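Peptidoglycan-N-acetylglucosamine deacetylase BC_1960 (Bacillus cereus, PDB 4L1G) removes the acetyl group from N-acetylglucosamine residues of peptidoglycan, and also from soluble chitin substrates, as a zinc-dependent hydrolase of the polysaccharide deacetylase family. Local coordinates at residues Asp199-Leu213 against Leu232-Leu246. Residues are numbered along the deposited sequence; the frame is centred on the assembly and turned at random.
Sequences DWKGVSADTITNNVL and LQGSVDALDKIIPQL. With SO4 (sulfate ion), chain E.
Ile208 and Thr209 of helix 205-213 pack as knobs into holes of helix 233-246, joining two neighbouring outer helices of the NodB-type deacetylase barrel that flank strand 221-225. The axes cross at -52° and approach to 8.1 Å. Such closeness is reached where Ala205 meets Gly234 and Ala238: Ala205 CB lies 3.4 Å from Gly234 O, and Gly234 CA lies directly against the backbone of Val203 and Ser204. Ile208 CD1 settles over the backbone at Ser235 CA (3.5 Å), while its CG2 branch, anti to the backbone N, covers Ala238 CB. Farther along, Ile242 CD1 touches Val212 CG2 at 3.7 Å, their side chains roughly perpendicular, and Leu213 CD1 meets Leu246 CD2. At the exposed margin Lys241 brings its methylene CE to 3.3 Å from Asp206 OD1, whereas NZ stays at 4.0 Å, too long for a salt bridge. Thr209 OG1 also rests on Lys241 CB but donates to Ala205 O, reaching this carbonyl from the face opposite to Thr209 N. Leu232 CD2 makes a van der Waals contact with Asp199 O. At the N-terminus of helix 233-246, Gln233 N donates to O4 of a sulfate probably from the crystallisation liquor. Near the active site the contact turns polar. Asp199 OD2 accepts from the backbone N of His225, the predicted proton donor, and from Ser235, so two bonds grip this oxygen. With CG between the backbone N and the carbonyl carbon (chi1 56°), Asp199 turns OD2 to Ser235, whose OG, also hydrogen-bonded to Gln224 NE2, donates to the anti lone pair of Asp199 OD2 at 2.6 Å.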
ATOM      1  N   ASP A 199       4.827  12.110  -3.194  1.00 14.79           N
ATOM      2  CA  ASP A 199       6.246  12.080  -2.853  1.00 15.80           C
ATOM      3  C   ASP A 199       7.158  11.774  -4.040  1.00 15.60           C
ATOM      4  O   ASP A 199       8.355  12.067  -4.004  1.00 16.46           O
ATOM      5  CB  ASP A 199       6.507  11.105  -1.696  1.00 14.55           C
ATOM      6  CG  ASP A 199       6.008   9.695  -1.977  1.00 13.42           C
ATOM      7  OD1 ASP A 199       5.221   9.503  -2.926  1.00 13.07           O
ATOM      8  OD2 ASP A 199       6.398   8.770  -1.233  1.00 13.19           O
ATOM      9  N   TRP A 200       6.587  11.199  -5.093  1.00 31.28           N
ATOM     10  CA  TRP A 200       7.348  10.868  -6.293  1.00 31.15           C
ATOM     11  C   TRP A 200       7.842  12.121  -7.017  1.00 32.26           C
ATOM     12  O   TRP A 200       8.761  12.051  -7.829  1.00 32.45           O
ATOM     13  CB  TRP A 200       6.507  10.010  -7.239  1.00 29.60           C
ATOM     14  CG  TRP A 200       5.183  10.624  -7.574  1.00 29.07           C
ATOM     15  CD1 TRP A 200       4.012  10.470  -6.890  1.00 28.07           C
ATOM     16  CD2 TRP A 200       4.896  11.496  -8.674  1.00 29.23           C
ATOM     17  NE1 TRP A 200       3.012  11.191  -7.498  1.00 27.68           N
ATOM     18  CE2 TRP A 200       3.528  11.829  -8.596  1.00 28.43           C
ATOM     19  CE3 TRP A 200       5.660  12.024  -9.718  1.00 29.99           C
ATOM     20  CZ2 TRP A 200       2.909  12.667  -9.522  1.00 28.43           C
ATOM     21  CZ3 TRP A 200       5.044  12.858 -10.636  1.00 30.02           C
ATOM     22  CH2 TRP A 200       3.682  13.171 -10.532  1.00 29.36           C
ATOM     23  N   LYS A 201       7.232  13.264  -6.710  1.00 31.34           N
ATOM     24  CA  LYS A 201       7.631  14.536  -7.305  1.00 32.31           C
ATOM     25  C   LYS A 201       8.924  15.069  -6.695  1.00 33.44           C
ATOM     26  O   LYS A 201       9.459  16.081  -7.144  1.00 34.29           O
ATOM     27  CB  LYS A 201       6.521  15.579  -7.149  1.00 32.52           C
ATOM     28  CG  LYS A 201       5.267  15.290  -7.954  1.00 31.24           C
ATOM     29  CD  LYS A 201       4.277  16.440  -7.852  1.00 31.43           C
ATOM     30  CE  LYS A 201       3.052  16.195  -8.720  1.00 30.12           C
ATOM     31  NZ  LYS A 201       2.080  17.321  -8.636  1.00 30.21           N
ATOM     32  N   GLY A 202       9.417  14.389  -5.666  1.00 25.43           N
ATOM     33  CA  GLY A 202      10.653  14.786  -5.019  1.00 26.16           C
ATOM     34  C   GLY A 202      10.470  15.937  -4.050  1.00 27.10           C
ATOM     35  O   GLY A 202      11.427  16.640  -3.724  1.00 27.81           O
ATOM     36  N   VAL A 203       9.237  16.132  -3.591  1.00 22.45           N
ATOM     37  CA  VAL A 203       8.933  17.184  -2.625  1.00 23.14           C
ATOM     38  C   VAL A 203       9.578  16.897  -1.265  1.00 22.90           C
ATOM     39  O   VAL A 203       9.797  15.740  -0.903  1.00 21.88           O
ATOM     40  CB  VAL A 203       7.414  17.373  -2.461  1.00 23.03           C
ATOM     41  CG1 VAL A 203       6.838  18.085  -3.674  1.00 23.12           C
ATOM     42  CG2 VAL A 203       6.734  16.030  -2.256  1.00 21.98           C
ATOM     43  N   SER A 204       9.872  17.958  -0.517  1.00 26.99           N
ATOM     44  CA  SER A 204      10.628  17.843   0.729  1.00 26.71           C
ATOM     45  C   SER A 204       9.847  17.170   1.853  1.00 25.56           C
ATOM     46  O   SER A 204       8.647  16.930   1.738  1.00 25.22           O
ATOM     47  CB  SER A 204      11.112  19.219   1.191  1.00 27.71           C
ATOM     48  OG  SER A 204      10.025  20.021   1.617  1.00 28.07           O
ATOM     49  N   ALA A 205      10.546  16.876   2.945  1.00 22.30           N
ATOM     50  CA  ALA A 205       9.937  16.237   4.107  1.00 21.06           C
ATOM     51  C   ALA A 205       8.911  17.144   4.786  1.00 21.33           C
ATOM     52  O   ALA A 205       7.886  16.671   5.272  1.00 20.32           O
ATOM     53  CB  ALA A 205      11.010  15.807   5.100  1.00 21.21           C
ATOM     54  N   ASP A 206       9.192  18.443   4.820  1.00 32.47           N
ATOM     55  CA  ASP A 206       8.272  19.403   5.423  1.00 32.81           C
ATOM     56  C   ASP A 206       6.994  19.555   4.599  1.00 32.92           C
ATOM     57  O   ASP A 206       5.903  19.687   5.153  1.00 32.31           O
ATOM     58  CB  ASP A 206       8.946  20.766   5.609  1.00 34.17           C
ATOM     59  CG  ASP A 206       9.864  20.805   6.818  1.00 34.05           C
ATOM     60  OD1 ASP A 206       9.554  20.137   7.829  1.00 32.85           O
ATOM     61  OD2 ASP A 206      10.896  21.507   6.760  1.00 35.11           O
ATOM     62  N   THR A 207       7.139  19.536   3.277  1.00 22.28           N
ATOM     63  CA  THR A 207       5.996  19.647   2.379  1.00 22.57           C
ATOM     64  C   THR A 207       5.069  18.448   2.546  1.00 21.31           C
ATOM     65  O   THR A 207       3.851  18.601   2.660  1.00 21.03           O
ATOM     66  CB  THR A 207       6.444  19.736   0.906  1.00 23.36           C
ATOM     67  OG1 THR A 207       7.239  20.914   0.718  1.00 24.31           O
ATOM     68  CG2 THR A 207       5.239  19.790  -0.020  1.00 23.28           C
ATOM     69  N   ILE A 208       5.658  17.258   2.564  1.00 18.42           N
ATOM     70  CA  ILE A 208       4.900  16.026   2.734  1.00 16.64           C
ATOM     71  C   ILE A 208       4.208  15.984   4.092  1.00 15.75           C
ATOM     72  O   ILE A 208       3.035  15.619   4.189  1.00 14.74           O
ATOM     73  CB  ILE A 208       5.805  14.791   2.568  1.00 16.01           C
ATOM     74  CG1 ILE A 208       6.347  14.739   1.139  1.00 16.81           C
ATOM     75  CG2 ILE A 208       5.048  13.515   2.898  1.00 14.66           C
ATOM     76  CD1 ILE A 208       7.379  13.666   0.911  1.00 16.36           C
ATOM     77  N   THR A 209       4.935  16.379   5.134  1.00 14.73           N
ATOM     78  CA  THR A 209       4.403  16.363   6.495  1.00 14.48           C
ATOM     79  C   THR A 209       3.217  17.312   6.658  1.00 14.47           C
ATOM     80  O   THR A 209       2.186  16.933   7.215  1.00 13.78           O
ATOM     81  CB  THR A 209       5.489  16.719   7.531  1.00 15.43           C
ATOM     82  OG1 THR A 209       6.540  15.747   7.475  1.00 15.48           O
ATOM     83  CG2 THR A 209       4.902  16.746   8.937  1.00 15.29           C
ATOM     84  N   ASN A 210       3.367  18.541   6.171  1.00 22.67           N
ATOM     85  CA  ASN A 210       2.291  19.525   6.246  1.00 23.23           C
ATOM     86  C   ASN A 210       1.069  19.074   5.456  1.00 22.69           C
ATOM     87  O   ASN A 210      -0.070  19.320   5.852  1.00 22.02           O
ATOM     88  CB  ASN A 210       2.764  20.893   5.748  1.00 25.24           C
ATOM     89  CG  ASN A 210       3.845  21.495   6.628  1.00 25.58           C
ATOM     90  OD1 ASN A 210       4.041  21.079   7.771  1.00 24.49           O
ATOM     91  ND2 ASN A 210       4.550  22.488   6.096  1.00 26.93           N
ATOM     92  N   ASN A 211       1.323  18.409   4.335  1.00 27.71           N
ATOM     93  CA  ASN A 211       0.266  17.845   3.512  1.00 26.62           C
ATOM     94  C   ASN A 211      -0.495  16.757   4.264  1.00 23.91           C
ATOM     95  O   ASN A 211      -1.719  16.818   4.384  1.00 22.79           O
ATOM     96  CB  ASN A 211       0.862  17.293   2.214  1.00 27.17           C
ATOM     97  CG  ASN A 211      -0.165  16.589   1.343  1.00 25.32           C
ATOM     98  OD1 ASN A 211      -1.368  16.828   1.452  1.00 24.26           O
ATOM     99  ND2 ASN A 211       0.314  15.715   0.465  1.00 24.85           N
ATOM    100  N   VAL A 212       0.239  15.770   4.771  1.00 12.96           N
ATOM    101  CA  VAL A 212      -0.362  14.646   5.487  1.00 11.54           C
ATOM    102  C   VAL A 212      -1.143  15.087   6.723  1.00 11.61           C
ATOM    103  O   VAL A 212      -2.279  14.666   6.925  1.00 11.09           O
ATOM    104  CB  VAL A 212       0.699  13.597   5.898  1.00 11.42           C
ATOM    105  CG1 VAL A 212       0.098  12.558   6.830  1.00 10.80           C
ATOM    106  CG2 VAL A 212       1.288  12.928   4.668  1.00 11.26           C
ATOM    107  N   LEU A 213      -0.535  15.942   7.542  1.00 17.29           N
ATOM    108  CA  LEU A 213      -1.172  16.402   8.775  1.00 16.90           C
ATOM    109  C   LEU A 213      -2.395  17.274   8.509  1.00 17.38           C
ATOM    110  O   LEU A 213      -3.308  17.346   9.334  1.00 16.64           O
ATOM    111  CB  LEU A 213      -0.173  17.161   9.654  1.00 18.03           C
ATOM    112  CG  LEU A 213       0.489  16.358  10.774  1.00 16.91           C
ATOM    113  CD1 LEU A 213      -0.556  15.882  11.775  1.00 15.54           C
ATOM    114  CD2 LEU A 213       1.267  15.180  10.212  1.00 16.23           C
ATOM    115  N   LEU A 232      12.841   9.917  -3.453  1.00 16.67           N
ATOM    116  CA  LEU A 232      11.948   9.665  -2.326  1.00 15.55           C
ATOM    117  C   LEU A 232      12.594   9.800  -0.947  1.00 15.94           C
ATOM    118  O   LEU A 232      12.026   9.345   0.047  1.00 15.18           O
ATOM    119  CB  LEU A 232      11.334   8.267  -2.467  1.00 14.51           C
ATOM    120  CG  LEU A 232      10.534   8.010  -3.744  1.00 14.06           C
ATOM    121  CD1 LEU A 232      10.331   6.517  -3.955  1.00 13.52           C
ATOM    122  CD2 LEU A 232       9.198   8.738  -3.689  1.00 13.32           C
ATOM    123  N   GLN A 233      13.768  10.418  -0.878  1.00 23.30           N
ATOM    124  CA  GLN A 233      14.457  10.561   0.402  1.00 23.17           C
ATOM    125  C   GLN A 233      13.657  11.417   1.383  1.00 23.29           C
ATOM    126  O   GLN A 233      13.572  11.101   2.573  1.00 22.47           O
ATOM    127  CB  GLN A 233      15.863  11.137   0.213  1.00 24.21           C
ATOM    128  CG  GLN A 233      16.643  11.275   1.513  1.00 24.17           C
ATOM    129  CD  GLN A 233      16.694   9.979   2.304  1.00 23.19           C
ATOM    130  OE1 GLN A 233      17.138   8.946   1.800  1.00 22.98           O
ATOM    131  NE2 GLN A 233      16.233  10.027   3.551  1.00 22.62           N
ATOM    132  N   GLY A 234      13.067  12.497   0.878  1.00 19.46           N
ATOM    133  CA  GLY A 234      12.250  13.371   1.697  1.00 19.14           C
ATOM    134  C   GLY A 234      11.025  12.645   2.209  1.00 17.67           C
ATOM    135  O   GLY A 234      10.521  12.939   3.296  1.00 17.38           O
ATOM    136  N   SER A 235      10.547  11.687   1.422  1.00 16.81           N
ATOM    137  CA  SER A 235       9.395  10.885   1.804  1.00 15.52           C
ATOM    138  C   SER A 235       9.744   9.995   2.987  1.00 15.37           C
ATOM    139  O   SER A 235       8.929   9.798   3.889  1.00 14.69           O
ATOM    140  CB  SER A 235       8.918  10.036   0.628  1.00 14.92           C
ATOM    141  OG  SER A 235       7.660   9.447   0.902  1.00 13.77           O
ATOM    142  N   VAL A 236      10.963   9.464   2.979  1.00 20.31           N
ATOM    143  CA  VAL A 236      11.439   8.642   4.080  1.00 19.23           C
ATOM    144  C   VAL A 236      11.618   9.503   5.326  1.00 19.54           C
ATOM    145  O   VAL A 236      11.158   9.140   6.412  1.00 18.58           O
ATOM    146  CB  VAL A 236      12.769   7.943   3.735  1.00 19.44           C
ATOM    147  CG1 VAL A 236      13.198   7.032   4.872  1.00 19.00           C
ATOM    148  CG2 VAL A 236      12.632   7.151   2.443  1.00 19.31           C
ATOM    149  N   ASP A 237      12.271  10.650   5.159  1.00 26.65           N
ATOM    150  CA  ASP A 237      12.503  11.575   6.265  1.00 27.13           C
ATOM    151  C   ASP A 237      11.203  12.117   6.850  1.00 26.79           C
ATOM    152  O   ASP A 237      11.140  12.450   8.033  1.00 26.63           O
ATOM    153  CB  ASP A 237      13.387  12.741   5.817  1.00 28.84           C
ATOM    154  CG  ASP A 237      14.780  12.300   5.426  1.00 29.27           C
ATOM    155  OD1 ASP A 237      15.391  12.961   4.561  1.00 30.53           O
ATOM    156  OD2 ASP A 237      15.265  11.291   5.982  1.00 28.75           O
ATOM    157  N   ALA A 238      10.171  12.207   6.016  1.00 17.70           N
ATOM    158  CA  ALA A 238       8.871  12.716   6.444  1.00 17.36           C
ATOM    159  C   ALA A 238       8.281  11.879   7.573  1.00 16.23           C
ATOM    160  O   ALA A 238       7.562  12.396   8.424  1.00 16.10           O
ATOM    161  CB  ALA A 238       7.909  12.770   5.266  1.00 17.58           C
ATOM    162  N   LEU A 239       8.594  10.587   7.577  1.00 14.41           N
ATOM    163  CA  LEU A 239       8.088   9.663   8.591  1.00 14.55           C
ATOM    164  C   LEU A 239       8.485  10.064  10.010  1.00 15.63           C
ATOM    165  O   LEU A 239       7.737   9.823  10.959  1.00 15.27           O
ATOM    166  CB  LEU A 239       8.566   8.237   8.300  1.00 14.73           C
ATOM    167  CG  LEU A 239       8.057   7.616   6.997  1.00 13.73           C
ATOM    168  CD1 LEU A 239       8.615   6.214   6.806  1.00 14.02           C
ATOM    169  CD2 LEU A 239       6.538   7.602   6.980  1.00 12.67           C
ATOM    170  N   ASP A 240       9.659  10.673  10.150  1.00 20.06           N
ATOM    171  CA  ASP A 240      10.139  11.113  11.460  1.00 21.03           C
ATOM    172  C   ASP A 240       9.275  12.231  12.035  1.00 20.94           C
ATOM    173  O   ASP A 240       9.299  12.481  13.238  1.00 21.48           O
ATOM    174  CB  ASP A 240      11.602  11.566  11.386  1.00 22.32           C
ATOM    175  CG  ASP A 240      12.573  10.401  11.295  1.00 22.79           C
ATOM    176  OD1 ASP A 240      13.674  10.583  10.730  1.00 23.66           O
ATOM    177  OD2 ASP A 240      12.240   9.304  11.790  1.00 22.14           O
ATOM    178  N   LYS A 241       8.518  12.902  11.172  1.00 23.21           N
ATOM    179  CA  LYS A 241       7.631  13.978  11.602  1.00 23.42           C
ATOM    180  C   LYS A 241       6.173  13.537  11.588  1.00 22.25           C
ATOM    181  O   LYS A 241       5.418  13.826  12.517  1.00 21.97           O
ATOM    182  CB  LYS A 241       7.804  15.207  10.709  1.00 24.93           C
ATOM    183  CG  LYS A 241       9.134  15.923  10.868  1.00 26.21           C
ATOM    184  CD  LYS A 241       9.229  17.094   9.905  1.00 28.02           C
ATOM    185  CE  LYS A 241      10.512  17.879  10.102  1.00 29.19           C
ATOM    186  NZ  LYS A 241      10.540  18.564  11.421  1.00 30.15           N
ATOM    187  N   ILE A 242       5.787  12.838  10.525  1.00 16.90           N
ATOM    188  CA  ILE A 242       4.406  12.406  10.331  1.00 15.84           C
ATOM    189  C   ILE A 242       3.899  11.536  11.476  1.00 14.83           C
ATOM    190  O   ILE A 242       2.815  11.767  12.015  1.00 14.42           O
ATOM    191  CB  ILE A 242       4.249  11.633   9.005  1.00 15.41           C
ATOM    192  CG1 ILE A 242       4.366  12.586   7.815  1.00 17.09           C
ATOM    193  CG2 ILE A 242       2.921  10.898   8.960  1.00 14.06           C
ATOM    194  CD1 ILE A 242       4.343  11.887   6.474  1.00 17.02           C
ATOM    195  N   ILE A 243       4.696  10.543  11.850  1.00 13.78           N
ATOM    196  CA  ILE A 243       4.282   9.578  12.863  1.00 13.57           C
ATOM    197  C   ILE A 243       4.055  10.180  14.259  1.00 14.13           C
ATOM    198  O   ILE A 243       2.976  10.007  14.827  1.00 13.77           O
ATOM    199  CB  ILE A 243       5.229   8.353  12.908  1.00 13.75           C
ATOM    200  CG1 ILE A 243       5.182   7.608  11.570  1.00 13.11           C
ATOM    201  CG2 ILE A 243       4.857   7.427  14.053  1.00 13.78           C
ATOM    202  CD1 ILE A 243       6.174   6.469  11.464  1.00 13.41           C
ATOM    203  N   PRO A 244       5.053  10.900  14.815  1.00 15.12           N
ATOM    204  CA  PRO A 244       4.789  11.442  16.153  1.00 15.72           C
ATOM    205  C   PRO A 244       3.735  12.552  16.166  1.00 15.59           C
ATOM    206  O   PRO A 244       2.978  12.652  17.133  1.00 15.70           O
ATOM    207  CB  PRO A 244       6.153  11.991  16.585  1.00 16.91           C
ATOM    208  CG  PRO A 244       6.857  12.289  15.317  1.00 16.94           C
ATOM    209  CD  PRO A 244       6.414  11.232  14.350  1.00 15.86           C
ATOM    210  N   GLN A 245       3.679  13.365  15.115  1.00 17.11           N
ATOM    211  CA  GLN A 245       2.701  14.452  15.062  1.00 17.13           C
ATOM    212  C   GLN A 245       1.261  13.946  14.986  1.00 16.21           C
ATOM    213  O   GLN A 245       0.355  14.554  15.552  1.00 16.39           O
ATOM    214  CB  GLN A 245       2.997  15.419  13.910  1.00 17.76           C
ATOM    215  CG  GLN A 245       4.180  16.343  14.171  1.00 19.11           C
ATOM    216  CD  GLN A 245       4.386  17.365  13.066  1.00 20.17           C
ATOM    217  OE1 GLN A 245       3.456  17.703  12.335  1.00 20.47           O
ATOM    218  NE2 GLN A 245       5.612  17.859  12.940  1.00 21.29           N
ATOM    219  N   LEU A 246       1.053  12.831  14.292  1.00 13.74           N
ATOM    220  CA  LEU A 246      -0.270  12.219  14.235  1.00 12.99           C
ATOM    221  C   LEU A 246      -0.608  11.522  15.551  1.00 13.15           C
ATOM    222  O   LEU A 246      -1.745  11.586  16.021  1.00 13.04           O
ATOM    223  CB  LEU A 246      -0.380  11.243  13.059  1.00 12.19           C
ATOM    224  CG  LEU A 246      -0.786  11.868  11.721  1.00 11.88           C
ATOM    225  CD1 LEU A 246      -0.678  10.866  10.579  1.00 11.25           C
ATOM    226  CD2 LEU A 246      -2.198  12.441  11.804  1.00 11.72           C
TER
HETATM  227  S   SO4 E 301      16.035  12.152  -3.488  1.00 50.92           S
HETATM  228  O1  SO4 E 301      16.872  12.893  -2.548  1.00 51.23           O
HETATM  229  O2  SO4 E 301      14.697  12.739  -3.512  1.00 51.92           O
HETATM  230  O3  SO4 E 301      16.620  12.223  -4.826  1.00 50.89           O
HETATM  231  O4  SO4 E 301      15.950  10.754  -3.069  1.00 49.07           O